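Local coordinates for amoebiasin-2 (Entamoeba histolytica, PDB 3M86), which inhibits cysteine proteases of Entamoeba histolytica through a three-loop wedge that blocks their substrate-binding site, at residues Ile6-Glu11 against Lys27-Thr32; Phe49-Asp54 against Ile74-Leu79; Thr84-Gly89 against Leu104-Val109. One frame throughout, in Å; residues are numbered along the deposited sequence. Where two conformers were deposited one is given.

Contact 1 of 3, residues Ile6-Glu11 against Lys27-Thr32; sequences IHILTE and KIQLRT
Leu-9 and Ile-28 are bridge partners where two strands run the same way, and the closely knit half of the contact is built around them. Three backbone bonds step along the ladder: Lys-27 N gives to His-7 O at 2.8 Å, Leu-9 N to Lys-27 O, and Gln-29 N to Leu-9 O. The first is almost perfectly straight, with 178° at its hydrogen. Leu-9 O also receives the CA-H of Ile-28, at 3.3 Å from that CA. On the buried face Leu-9 CB rests 4.3 Å from Ile-28 CG1, and Leu-18 of strand 17-20 adds apolar cover to Leu-9.

This parallel pair forms one margin of a sheet in the immunoglobulin-like beta sandwich of the chagasin family: strand 6-9 is outermost, and strand 25-32 runs on directly into the protease-binding BC loop. The other face of the ladder is looser and partly exposed to solvent. Here Ile-6 CG2 lies over the extended chain of Lys-27, 3.7 Å from its CG, while Ile-8 CG2 touches the amide oxygen of Gln-29. The amide nitrogen of Gln-29 turns instead to Glu-73.

Past Thr-10 the backbones separate, and side chain and water take over. Glu-11 bends at its second torsion (chi2 89°), which brings its carboxylate back to strand 25-32. Its OE1 takes the backbone N-H of Arg-31 on the syn side at 2.8 Å, only 16° out of the carboxylate plane. One water donates to both OE2 and Gln-29 O; a second donates to OE1 and Arg-31 O. Beneath this hydrated end, the CD2 methyl of Leu-30 comes within 3.6 Å of Glu-11 N.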
loop_
_atom_site.group_PDB
_atom_site.type_symbol
_atom_site.label_atom_id
_atom_site.label_comp_id
_atom_site.label_asym_id
_atom_site.label_seq_id
_atom_site.Cartn_x
_atom_site.Cartn_y
_atom_site.Cartn_z
ATOM N N ILE A 6 -1.911 5.617 -13.253
ATOM C CA ILE A 6 -1.606 5.417 -11.844
ATOM C C ILE A 6 -2.822 4.751 -11.226
ATOM O O ILE A 6 -3.937 5.262 -11.351
ATOM C CB ILE A 6 -1.360 6.751 -11.146
ATOM C CG1 ILE A 6 -0.185 7.486 -11.801
ATOM C CG2 ILE A 6 -1.095 6.523 -9.660
ATOM C CD1 ILE A 6 -0.141 8.969 -11.465
ATOM N N HIS A 7 -2.619 3.600 -10.591
ATOM C CA HIS A 7 -3.746 2.853 -10.044
ATOM C C HIS A 7 -3.744 2.956 -8.541
ATOM O O HIS A 7 -2.745 2.634 -7.911
ATOM C CB HIS A 7 -3.656 1.384 -10.452
ATOM C CG HIS A 7 -3.430 1.195 -11.913
ATOM N ND1 HIS A 7 -4.449 0.904 -12.796
ATOM C CD2 HIS A 7 -2.296 1.267 -12.653
ATOM C CE1 HIS A 7 -3.953 0.815 -14.017
ATOM N NE2 HIS A 7 -2.652 1.027 -13.957
ATOM N N ILE A 8 -4.866 3.404 -7.981
ATOM C CA ILE A 8 -4.938 3.642 -6.540
ATOM C C ILE A 8 -5.600 2.447 -5.860
ATOM O O ILE A 8 -6.674 1.998 -6.275
ATOM C CB ILE A 8 -5.706 4.930 -6.225
ATOM C CG1 ILE A 8 -4.949 6.136 -6.794
ATOM C CG2 ILE A 8 -5.853 5.093 -4.707
ATOM C CD1 ILE A 8 -5.663 7.455 -6.640
ATOM N N LEU A 9 -4.938 1.912 -4.840
ATOM C CA LEU A 9 -5.493 0.790 -4.087
ATOM C C LEU A 9 -5.675 1.220 -2.645
ATOM O O LEU A 9 -4.798 1.865 -2.072
ATOM C CB LEU A 9 -4.563 -0.408 -4.147
ATOM C CG LEU A 9 -4.383 -1.034 -5.528
ATOM C CD1 LEU A 9 -3.325 -2.105 -5.498
ATOM C CD2 LEU A 9 -5.725 -1.605 -6.005
ATOM N N THR A 10 -6.827 0.870 -2.069
ATOM C CA THR A 10 -7.104 1.167 -0.671
ATOM C C THR A 10 -7.522 -0.099 0.068
ATOM O O THR A 10 -7.511 -1.189 -0.495
ATOM C CB THR A 10 -8.230 2.209 -0.527
ATOM O OG1 THR A 10 -9.498 1.594 -0.805
ATOM C CG2 THR A 10 -7.999 3.384 -1.467
ATOM N N GLU A 11 -7.904 0.047 1.329
ATOM C CA GLU A 11 -8.371 -1.087 2.117
ATOM C C GLU A 11 -9.535 -1.775 1.416
ATOM O O GLU A 11 -9.735 -2.982 1.552
ATOM C CB GLU A 11 -8.840 -0.609 3.499
ATOM C CG GLU A 11 -7.731 -0.085 4.417
ATOM C CD GLU A 11 -7.444 1.404 4.261
ATOM O OE1 GLU A 11 -6.888 1.989 5.222
ATOM O OE2 GLU A 11 -7.743 1.975 3.184
ATOM N N LYS A 27 -0.339 3.068 -6.510
ATOM C CA LYS A 27 -0.322 3.888 -5.295
ATOM C C LYS A 27 -1.273 3.279 -4.291
ATOM O O LYS A 27 -2.482 3.321 -4.476
ATOM C CB LYS A 27 -0.725 5.348 -5.573
ATOM C CG LYS A 27 0.308 6.210 -6.299
ATOM C CD LYS A 27 -0.069 7.700 -6.196
ATOM C CE LYS A 27 0.861 8.576 -7.024
ATOM N NZ LYS A 27 0.448 10.012 -7.022
ATOM N N ILE A 28 -0.711 2.706 -3.229
ATOM C CA ILE A 28 -1.489 2.115 -2.153
ATOM C C ILE A 28 -1.673 3.208 -1.114
ATOM O O ILE A 28 -0.692 3.737 -0.585
ATOM C CB ILE A 28 -0.742 0.928 -1.554
ATOM C CG1 ILE A 28 -0.541 -0.142 -2.641
ATOM C CG2 ILE A 28 -1.503 0.359 -0.340
ATOM C CD1 ILE A 28 0.495 -1.189 -2.291
ATOM N N GLN A 29 -2.924 3.552 -0.838
ATOM C CA GLN A 29 -3.249 4.661 0.051
ATOM C C GLN A 29 -4.133 4.128 1.169
ATOM O O GLN A 29 -5.267 3.714 0.921
ATOM C CB GLN A 29 -3.972 5.766 -0.723
ATOM C CG GLN A 29 -3.060 6.449 -1.746
ATOM C CD GLN A 29 -3.713 7.654 -2.412
ATOM O OE1 GLN A 29 -4.930 7.827 -2.360
ATOM N NE2 GLN A 29 -2.897 8.490 -3.048
ATOM N N LEU A 30 -3.580 4.109 2.379
ATOM C CA LEU A 30 -4.229 3.462 3.518
ATOM C C LEU A 30 -4.287 4.427 4.683
ATOM O O LEU A 30 -3.436 5.298 4.817
ATOM C CB LEU A 30 -3.423 2.227 3.944
ATOM C CG LEU A 30 -3.138 1.225 2.821
ATOM C CD1 LEU A 30 -2.212 0.127 3.335
ATOM C CD2 LEU A 30 -4.443 0.635 2.284
ATOM N N ARG A 31 -5.279 4.268 5.549
ATOM C CA ARG A 31 -5.290 5.060 6.770
ATOM C C ARG A 31 -4.495 4.339 7.856
ATOM O O ARG A 31 -4.412 3.111 7.900
ATOM C CB ARG A 31 -6.713 5.367 7.261
ATOM C CG ARG A 31 -7.564 6.232 6.306
ATOM C CD ARG A 31 -6.786 7.365 5.646
ATOM N NE ARG A 31 -7.657 8.289 4.910
ATOM C CZ ARG A 31 -7.823 8.302 3.587
ATOM N NH1 ARG A 31 -7.180 7.441 2.804
ATOM N NH2 ARG A 31 -8.635 9.196 3.041
ATOM N N THR A 32 -3.926 5.123 8.750
ATOM C CA THR A 32 -3.057 4.580 9.779
ATOM C C THR A 32 -3.078 5.496 10.994
ATOM O O THR A 32 -3.438 6.667 10.884
ATOM C CB THR A 32 -1.616 4.375 9.224
ATOM O OG1 THR A 32 -0.794 3.782 10.232
ATOM C CG2 THR A 32 -1.002 5.707 8.799
HETATM O O HOH W 1 -7.456 4.579 2.415
HETATM O O HOH W 2 -6.845 1.822 7.982
#

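Contact 2 of 3, residues Phe49-Asp54 against Ile74-Leu79; sequences FSLSQD and IQLKPL
Phe-49 and Leu-76 form the apolar centre, their side chains crossing at about a right angle. Ring atom CD1 of Phe-49 sits 3.7 Å from Leu-76 CB, and the Leu-76 CD1 methyl lies over one face, offset toward the rim. Lys-77 O comes to the ring edge near its plane. Further along, at the exposed margin, CD2 of Leu-51 presses against Ile-74 CG2 at 3.5 Å; CG of Leu-51 stands opposite the backbone N (chi1 -173°), which swings the branch back across the neighbouring strand.

A backbone ladder joins the same strands. Ser-50 N and Lys-77 O bond at 2.8 Å, a pairing returned by Lys-77 N to Ser-50 O. Then the ladder slips by one residue: Gln-75 O accepts Ser-52 N at 2.9 Å, with weak bonds from Ser-52 OG and Gln-53 N converging on the same oxygen. Regular pairing resumes with Gln-75 N to Gln-53 O.

At the polar edge the side chains of Gln-53 and Gln-75 run alongside each other, amide planes 32° apart. A water accepts from Gln-75 NE2 and gives a weak bond to Gln-53 OE1, while Glu-73 also takes Gln-75 NE2 and Gln-53 NE2 bonds to Thr-55 OG1. Asp-54 OD2, held in a salt bridge by Arg-72, lies 3.5 Å from Ile-74 CG1. Ser-52 and Gln-53 facing Gln-75 together make a classic beta bulge, set in the hairpin that carries the DE loop.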
loop_
_atom_site.group_PDB
_atom_site.type_symbol
_atom_site.label_atom_id
_atom_site.label_comp_id
_atom_site.label_asym_id
_atom_site.label_seq_id
_atom_site.Cartn_x
_atom_site.Cartn_y
_atom_site.Cartn_z
ATOM N N PHE A 49 9.078 -5.044 -8.467
ATOM C CA PHE A 49 8.727 -3.652 -8.202
ATOM C C PHE A 49 9.842 -2.875 -7.535
ATOM O O PHE A 49 10.598 -3.412 -6.715
ATOM C CB PHE A 49 7.548 -3.551 -7.229
ATOM C CG PHE A 49 6.222 -3.886 -7.824
ATOM C CD1 PHE A 49 5.622 -3.031 -8.721
ATOM C CD2 PHE A 49 5.553 -5.046 -7.449
ATOM C CE1 PHE A 49 4.387 -3.335 -9.269
ATOM C CE2 PHE A 49 4.325 -5.356 -7.993
ATOM C CZ PHE A 49 3.746 -4.501 -8.903
ATOM N N SER A 50 9.918 -1.591 -7.869
ATOM C CA SER A 50 10.745 -0.637 -7.140
ATOM C C SER A 50 9.865 0.274 -6.283
ATOM O O SER A 50 8.785 0.676 -6.705
ATOM C CB SER A 50 11.558 0.205 -8.122
ATOM O OG SER A 50 12.318 1.187 -7.446
ATOM N N LEU A 51 10.329 0.596 -5.076
ATOM C CA LEU A 51 9.615 1.530 -4.203
ATOM C C LEU A 51 9.948 2.924 -4.698
ATOM O O LEU A 51 11.069 3.399 -4.531
ATOM C CB LEU A 51 10.103 1.365 -2.763
ATOM C CG LEU A 51 9.405 2.117 -1.620
ATOM C CD1 LEU A 51 9.724 3.607 -1.639
ATOM C CD2 LEU A 51 7.901 1.875 -1.638
ATOM N N SER A 52 8.985 3.575 -5.328
ATOM C CA SER A 52 9.230 4.880 -5.907
ATOM C C SER A 52 9.057 5.962 -4.839
ATOM O O SER A 52 9.763 6.963 -4.828
ATOM C CB SER A 52 8.317 5.132 -7.113
ATOM O OG SER A 52 6.970 4.841 -6.816
ATOM N N GLN A 53 8.125 5.745 -3.925
ATOM C CA GLN A 53 7.907 6.714 -2.859
ATOM C C GLN A 53 7.135 6.052 -1.719
ATOM O O GLN A 53 6.266 5.208 -1.949
ATOM C CB GLN A 53 7.167 7.950 -3.396
ATOM C CG GLN A 53 6.988 9.064 -2.369
ATOM C CD GLN A 53 6.385 10.328 -2.955
ATOM O OE1 GLN A 53 6.617 10.658 -4.116
ATOM N NE2 GLN A 53 5.610 11.042 -2.146
ATOM N N ASP A 54 7.488 6.401 -0.490
ATOM C CA ASP A 54 6.753 5.941 0.671
ATOM C C ASP A 54 6.574 7.155 1.573
ATOM O O ASP A 54 7.542 7.854 1.901
ATOM C CB ASP A 54 7.543 4.844 1.390
ATOM C CG ASP A 54 6.718 4.125 2.430
ATOM O OD1 ASP A 54 7.236 3.149 3.028
ATOM O OD2 ASP A 54 5.554 4.535 2.636
ATOM N N ILE A 74 2.113 4.266 -0.406
ATOM C CA ILE A 74 3.265 3.535 -0.908
ATOM C C ILE A 74 3.117 3.462 -2.416
ATOM O O ILE A 74 2.109 2.974 -2.919
ATOM C CB ILE A 74 3.313 2.102 -0.353
ATOM C CG1 ILE A 74 3.433 2.136 1.176
ATOM C CG2 ILE A 74 4.486 1.349 -0.957
ATOM C CD1 ILE A 74 3.051 0.835 1.856
ATOM N N GLN A 75 4.106 3.974 -3.137
ATOM C CA GLN A 75 4.040 3.944 -4.592
ATOM C C GLN A 75 5.038 2.942 -5.139
ATOM O O GLN A 75 6.220 2.969 -4.767
ATOM C CB GLN A 75 4.329 5.320 -5.173
ATOM C CG GLN A 75 3.414 6.410 -4.660
ATOM C CD GLN A 75 3.714 7.734 -5.334
ATOM O OE1 GLN A 75 4.200 7.767 -6.468
ATOM N NE2 GLN A 75 3.440 8.825 -4.645
ATOM N N LEU A 76 4.567 2.060 -6.023
ATOM C CA LEU A 76 5.420 1.020 -6.595
ATOM C C LEU A 76 5.479 1.131 -8.108
ATOM O O LEU A 76 4.453 1.312 -8.771
ATOM C CB LEU A 76 4.878 -0.371 -6.264
ATOM C CG LEU A 76 4.760 -0.702 -4.779
ATOM C CD1 LEU A 76 4.034 -2.032 -4.604
ATOM C CD2 LEU A 76 6.153 -0.743 -4.177
ATOM N N LYS A 77 6.678 1.013 -8.646
ATOM C CA LYS A 77 6.840 1.099 -10.089
ATOM C C LYS A 77 7.359 -0.236 -10.586
ATOM O O LYS A 77 8.327 -0.752 -10.059
ATOM C CB LYS A 77 7.845 2.197 -10.431
ATOM C CG LYS A 77 8.036 2.397 -11.934
ATOM C CD LYS A 77 8.969 3.566 -12.216
ATOM C CE LYS A 77 9.175 3.756 -13.711
ATOM N NZ LYS A 77 10.051 4.926 -14.003
ATOM N N PRO A 78 6.727 -0.804 -11.615
ATOM C CA PRO A 78 7.240 -2.082 -12.123
ATOM C C PRO A 78 8.696 -2.006 -12.590
ATOM O O PRO A 78 9.091 -1.050 -13.264
ATOM C CB PRO A 78 6.349 -2.353 -13.339
ATOM C CG PRO A 78 5.096 -1.623 -13.057
ATOM C CD PRO A 78 5.491 -0.381 -12.302
ATOM N N LEU A 79 9.484 -3.010 -12.211
ATOM C CA LEU A 79 10.828 -3.176 -12.752
ATOM C C LEU A 79 10.821 -4.161 -13.904
ATOM O O LEU A 79 11.658 -4.075 -14.811
ATOM C CB LEU A 79 11.779 -3.682 -11.661
ATOM C CG LEU A 79 12.179 -2.613 -10.647
ATOM C CD1 LEU A 79 12.913 -3.242 -9.466
ATOM C CD2 LEU A 79 13.039 -1.558 -11.323
HETATM O O HOH W 3 3.717 11.686 -5.659
#

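Contact 3 of 3, residues Thr84-Gly89 against Leu104-Val109; sequences TTIKLG and LTYSVV
Thr-84 and Val-108 open the backbone ladder between two antiparallel strands, which continues in the hydrogen-bonded pairs Ile-86 with Tyr-106 and Leu-88 with Leu-104. Each pair exchanges two N-H to carbonyl bonds, such as Ile-86 N to Tyr-106 O at 2.8 Å. The pairing is least regular at Thr-84, where Val-108 N meets Thr-84 O from above the carbonyl plane, 40° out of it. Between these pairs, CA-H groups fill in: Lys-87 CA lies 3.3 Å from Leu-104 O, and Thr-105 CA addresses Ile-86 O in the same manner.

One side chain adds a hydrogen bond of its own. The hydroxyl of Thr-84 stands between its backbone N and carbonyl carbon (chi1 68°), and from there OG1 gives to Val-108 O at 3.0 Å. That carbonyl is thus gripped twice by a single residue, through N and through OG1. The result is a buried hydroxyl with an acceptor inside the ladder.

These strands form the central hairpin of the second sheet of the sandwich, and its turn carries the FG loop of the inhibitory wedge. Apolar contacts lie on the inward face. Ile-86 reaches out with CD1 to Val-108 CG2, 3.9 Å away. Leu-88 CD2 meets Tyr-106 obliquely at CE2, 3.8 Å off, while the Leu-88 and Leu-104 side chains approach through their CB atoms. The phenol oxygen of Tyr-106 extends beyond the hairpin to a hydrogen bond with Thr-10 O.

The opposite face carries Thr-85, Lys-87, Thr-105 and Ser-107, all polar. There the methyl groups of Thr-85 and Thr-105, both CG2, touch at 3.8 Å, and Lys-87 runs alongside Thr-105 before its tip leads away.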
loop_
_atom_site.group_PDB
_atom_site.type_symbol
_atom_site.label_atom_id
_atom_site.label_comp_id
_atom_site.label_asym_id
_atom_site.label_seq_id
_atom_site.Cartn_x
_atom_site.Cartn_y
_atom_site.Cartn_z
ATOM N N THR A 84 2.446 -10.787 -9.820
ATOM C CA THR A 84 2.900 -10.556 -8.457
ATOM C C THR A 84 1.768 -10.620 -7.455
ATOM O O THR A 84 0.591 -10.518 -7.802
ATOM C CB THR A 84 3.493 -9.139 -8.300
ATOM O OG1 THR A 84 2.442 -8.168 -8.434
ATOM C CG2 THR A 84 4.556 -8.871 -9.332
ATOM N N THR A 85 2.149 -10.787 -6.195
ATOM C CA THR A 85 1.232 -10.615 -5.086
ATOM C C THR A 85 1.853 -9.594 -4.152
ATOM O O THR A 85 3.043 -9.674 -3.852
ATOM C CB THR A 85 1.061 -11.913 -4.306
ATOM O OG1 THR A 85 0.606 -12.941 -5.193
ATOM C CG2 THR A 85 0.052 -11.719 -3.183
ATOM N N ILE A 86 1.042 -8.648 -3.691
ATOM C CA ILE A 86 1.475 -7.658 -2.707
ATOM C C ILE A 86 0.656 -7.926 -1.447
ATOM O O ILE A 86 -0.569 -8.043 -1.522
ATOM C CB ILE A 86 1.202 -6.219 -3.196
ATOM C CG1 ILE A 86 1.939 -5.929 -4.509
ATOM C CG2 ILE A 86 1.588 -5.176 -2.112
ATOM C CD1 ILE A 86 1.475 -4.637 -5.184
ATOM N N LYS A 87 1.324 -8.058 -0.306
ATOM C CA LYS A 87 0.616 -8.272 0.955
ATOM C C LYS A 87 0.958 -7.175 1.951
ATOM O O LYS A 87 2.118 -6.783 2.074
ATOM C CB LYS A 87 0.983 -9.627 1.558
ATOM C CG LYS A 87 0.453 -10.834 0.797
ATOM C CD LYS A 87 0.957 -12.129 1.423
ATOM C CE LYS A 87 0.464 -13.349 0.659
ATOM N NZ LYS A 87 1.020 -14.617 1.215
ATOM N N LEU A 88 -0.055 -6.674 2.653
ATOM C CA LEU A 88 0.169 -5.668 3.699
ATOM C C LEU A 88 -0.394 -6.189 5.014
ATOM O O LEU A 88 -1.436 -6.842 5.032
ATOM C CB LEU A 88 -0.570 -4.367 3.380
ATOM C CG LEU A 88 -0.328 -3.376 2.228
ATOM C CD1 LEU A 88 0.882 -2.470 2.447
ATOM C CD2 LEU A 88 -0.321 -4.035 0.866
ATOM N N GLY A 89 0.283 -5.882 6.110
ATOM C CA GLY A 89 -0.241 -6.198 7.426
ATOM C C GLY A 89 -0.145 -4.973 8.306
ATOM O O GLY A 89 0.847 -4.257 8.262
ATOM N N LEU A 104 -4.080 -7.104 4.069
ATOM C CA LEU A 104 -4.571 -6.819 2.727
ATOM C C LEU A 104 -3.743 -7.615 1.730
ATOM O O LEU A 104 -2.543 -7.802 1.925
ATOM C CB LEU A 104 -4.460 -5.331 2.411
ATOM C CG LEU A 104 -5.192 -4.360 3.343
ATOM C CD1 LEU A 104 -4.744 -2.923 3.057
ATOM C CD2 LEU A 104 -6.711 -4.500 3.222
ATOM N N THR A 105 -4.391 -8.092 0.675
ATOM C CA THR A 105 -3.702 -8.826 -0.375
ATOM C C THR A 105 -4.144 -8.282 -1.724
ATOM O O THR A 105 -5.336 -8.091 -1.963
ATOM C CB THR A 105 -4.022 -10.336 -0.311
ATOM O OG1 THR A 105 -3.674 -10.849 0.985
ATOM C CG2 THR A 105 -3.236 -11.087 -1.370
ATOM N N TYR A 106 -3.184 -8.009 -2.600
ATOM C CA TYR A 106 -3.505 -7.603 -3.957
ATOM C C TYR A 106 -2.722 -8.460 -4.960
ATOM O O TYR A 106 -1.560 -8.775 -4.743
ATOM C CB TYR A 106 -3.135 -6.143 -4.208
ATOM C CG TYR A 106 -3.630 -5.129 -3.205
ATOM C CD1 TYR A 106 -4.985 -4.857 -3.062
ATOM C CD2 TYR A 106 -2.728 -4.397 -2.447
ATOM C CE1 TYR A 106 -5.432 -3.898 -2.156
ATOM C CE2 TYR A 106 -3.167 -3.444 -1.539
ATOM C CZ TYR A 106 -4.507 -3.196 -1.409
ATOM O OH TYR A 106 -4.933 -2.238 -0.526
ATOM N N SER A 107 -3.366 -8.822 -6.060
ATOM C CA SER A 107 -2.701 -9.522 -7.144
ATOM C C SER A 107 -2.500 -8.526 -8.274
ATOM O O SER A 107 -3.443 -7.866 -8.699
ATOM C CB SER A 107 -3.565 -10.686 -7.627
ATOM O OG SER A 107 -3.784 -11.607 -6.578
ATOM N N VAL A 108 -1.269 -8.395 -8.748
ATOM C CA VAL A 108 -0.990 -7.425 -9.789
ATOM C C VAL A 108 -0.301 -8.094 -10.970
ATOM O O VAL A 108 0.762 -8.693 -10.823
ATOM C CB VAL A 108 -0.132 -6.260 -9.280
ATOM C CG1 VAL A 108 0.188 -5.305 -10.443
ATOM C CG2 VAL A 108 -0.841 -5.532 -8.130
ATOM N N VAL A 109 -0.938 -8.021 -12.131
ATOM C CA VAL A 109 -0.368 -8.539 -13.359
ATOM C C VAL A 109 0.189 -7.374 -14.153
ATOM O O VAL A 109 -0.541 -6.451 -14.511
ATOM C CB VAL A 109 -1.437 -9.251 -14.213
ATOM C CG1 VAL A 109 -0.817 -9.802 -15.494
ATOM C CG2 VAL A 109 -2.109 -10.357 -13.410
#

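Overall arrangement
Contacts 1 and 2 belong to one sheet of the sandwich and contact 3 to the other. Strands 25-32 and 70-78 are neighbours, so contacts 1 and 2, with centres about 13 Å apart, are joined by Ile-28 N to Ile-74 O at 2.8 Å. Across the core, contact 1 meets contact 3 where Leu-30 CD2 lies 3.7 Å from Leu-104 CD1. Contact 2 reaches contact 3 through the Phe-49 ring, whose CE2 is 3.4 Å from Thr-84 OG1. Strand 25-32 of contact 1 leads into the BC loop, strand 49-58 of contact 2 into the DE loop and strand 82-91 of contact 3 into the FG loop, the three parts of the wedge that blocks target proteases.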